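Local atomic coordinates of MGS-M4 (Unidentified, PDB entry 4Q3M), a protein that probably works as an aldo-keto reductase with a TIM-barrel fold, its natural substrate being unknown. Residues P234-I237 against V238-D242. Sequence-based numbering, arbitrary orientation.
Sequences PERI and VQNFD
Gln239 lays its side chain over the turn of helix 234-241 that precedes it, its amide lying against both Glu235 and Arg236, NE2 on the Glu235 side and OE1 on the Arg236 side. Gln239 CG stands anti to the carbonyl carbon (chi1 -65°) and the chain runs straight beyond it, which carries the amide back along the helix: Gln239 NE2 lies 3.6 Å from Glu235 CG, while Gln239 OE1 is 3.8 Å from Arg236 CG. The Glu235 carboxylate and the Gln239 amide are inclined by 61°, with Glu235 OE2 and Gln239 NE2 3.4 Å apart. Cutting Gln239 back to an alanine removes the whole amide, and the Glu235 and Arg236 chains would probably be freer to turn, their CG atoms no longer touched from this side. Beneath this, the backbone follows i to i+4 pairing: Gln239 N donates to Glu235 O at 3.0 Å, in the carbonyl plane, and Asn240 N to Arg236 O at 2.8 Å. Val238 N reaches Pro234 O at 3.2 Å, and Val238 CG2 packs against that same oxygen. The next bond, Phe241 N to Ile237 O, is weak (122° at the hydrogen), and Ile237 O also accepts from the Tyr39 hydroxyl. On the inner side, Asn240 and Arg236 rest on Pro213 of helix 212-222, joining this short helix, which follows the last barrel strand, to its neighbour. Three backbone bonds thus carry the turn, and the Gln239 amide adds van der Waals contact with the Glu235 and Arg236 methylenes.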
loop_
_atom_site.group_PDB
_atom_site.type_symbol
_atom_site.label_atom_id
_atom_site.label_comp_id
_atom_site.label_asym_id
_atom_site.label_seq_id
_atom_site.Cartn_x
_atom_site.Cartn_y
_atom_site.Cartn_z
ATOM N N PRO A 234 -12.412 -16.809 24.636
ATOM C CA PRO A 234 -13.420 -16.109 25.445
ATOM C C PRO A 234 -12.846 -15.055 26.390
ATOM O O PRO A 234 -13.431 -13.979 26.521
ATOM C CB PRO A 234 -14.069 -17.243 26.240
ATOM C CG PRO A 234 -13.936 -18.425 25.355
ATOM C CD PRO A 234 -12.608 -18.269 24.669
ATOM N N GLU A 235 -11.722 -15.358 27.032
ATOM C CA GLU A 235 -11.105 -14.422 27.966
ATOM C C GLU A 235 -10.667 -13.135 27.276
ATOM O O GLU A 235 -11.009 -12.038 27.718
ATOM C CB GLU A 235 -9.905 -15.063 28.664
ATOM C CG GLU A 235 -8.981 -14.054 29.330
ATOM C CD GLU A 235 -8.396 -14.561 30.632
ATOM O OE1 GLU A 235 -7.922 -15.716 30.663
ATOM O OE2 GLU A 235 -8.409 -13.803 31.624
ATOM N N ARG A 236 -9.911 -13.274 26.191
ATOM C CA ARG A 236 -9.397 -12.114 25.474
ATOM C C ARG A 236 -10.524 -11.334 24.806
ATOM O O ARG A 236 -10.399 -10.133 24.568
ATOM C CB ARG A 236 -8.357 -12.539 24.435
ATOM C CG ARG A 236 -7.027 -11.820 24.587
ATOM C CD ARG A 236 -6.099 -12.090 23.417
ATOM N NE ARG A 236 -4.866 -11.317 23.521
ATOM C CZ ARG A 236 -3.957 -11.222 22.556
ATOM N NH1 ARG A 236 -4.142 -11.854 21.405
ATOM N NH2 ARG A 236 -2.864 -10.493 22.741
ATOM N N ILE A 237 -11.623 -12.019 24.508
ATOM C CA ILE A 237 -12.808 -11.367 23.965
ATOM C C ILE A 237 -13.376 -10.382 24.983
ATOM O O ILE A 237 -13.778 -9.272 24.634
ATOM C CB ILE A 237 -13.894 -12.392 23.578
ATOM C CG1 ILE A 237 -13.370 -13.346 22.504
ATOM C CG2 ILE A 237 -15.145 -11.687 23.085
ATOM C CD1 ILE A 237 -14.344 -14.443 22.132
ATOM N N VAL A 238 -13.391 -10.795 26.246
ATOM C CA VAL A 238 -13.858 -9.942 27.332
ATOM C C VAL A 238 -12.875 -8.804 27.584
ATOM O O VAL A 238 -13.277 -7.659 27.803
ATOM C CB VAL A 238 -14.059 -10.747 28.633
ATOM C CG1 VAL A 238 -14.501 -9.834 29.767
ATOM C CG2 VAL A 238 -15.073 -11.859 28.415
ATOM N N GLN A 239 -11.584 -9.124 27.546
ATOM C CA GLN A 239 -10.537 -8.125 27.735
ATOM C C GLN A 239 -10.591 -7.060 26.646
ATOM O O GLN A 239 -10.506 -5.866 26.930
ATOM C CB GLN A 239 -9.157 -8.786 27.751
ATOM C CG GLN A 239 -8.924 -9.718 28.926
ATOM C CD GLN A 239 -7.527 -10.308 28.929
ATOM O OE1 GLN A 239 -6.755 -10.112 27.990
ATOM N NE2 GLN A 239 -7.196 -11.037 29.989
ATOM N N ASN A 240 -10.743 -7.502 25.402
ATOM C CA ASN A 240 -10.816 -6.591 24.266
ATOM C C ASN A 240 -12.034 -5.676 24.329
ATOM O O ASN A 240 -12.076 -4.641 23.666
ATOM C CB ASN A 240 -10.826 -7.378 22.954
ATOM C CG ASN A 240 -9.476 -7.986 22.629
ATOM O OD1 ASN A 240 -8.583 -8.033 23.474
ATOM N ND2 ASN A 240 -9.320 -8.456 21.396
ATOM N N PHE A 241 -13.021 -6.060 25.133
ATOM C CA PHE A 241 -14.229 -5.261 25.292
ATOM C C PHE A 241 -14.117 -4.310 26.479
ATOM O O PHE A 241 -14.713 -3.233 26.476
ATOM C CB PHE A 241 -15.451 -6.163 25.463
ATOM C CG PHE A 241 -16.758 -5.425 25.413
ATOM C CD1 PHE A 241 -17.268 -4.975 24.205
ATOM C CD2 PHE A 241 -17.477 -5.182 26.571
ATOM C CE1 PHE A 241 -18.470 -4.296 24.155
ATOM C CE2 PHE A 241 -18.680 -4.503 26.526
ATOM C CZ PHE A 241 -19.177 -4.060 25.316
ATOM N N ASP A 242 -13.358 -4.713 27.494
ATOM C CA ASP A 242 -13.140 -3.864 28.660
ATOM C C ASP A 242 -12.262 -2.680 28.275
ATOM O O ASP A 242 -11.073 -2.643 28.591
ATOM C CB ASP A 242 -12.504 -4.658 29.801
ATOM C CG ASP A 242 -12.485 -3.886 31.106
ATOM O OD1 ASP A 242 -13.315 -2.965 31.264
ATOM O OD2 ASP A 242 -11.643 -4.199 31.974
#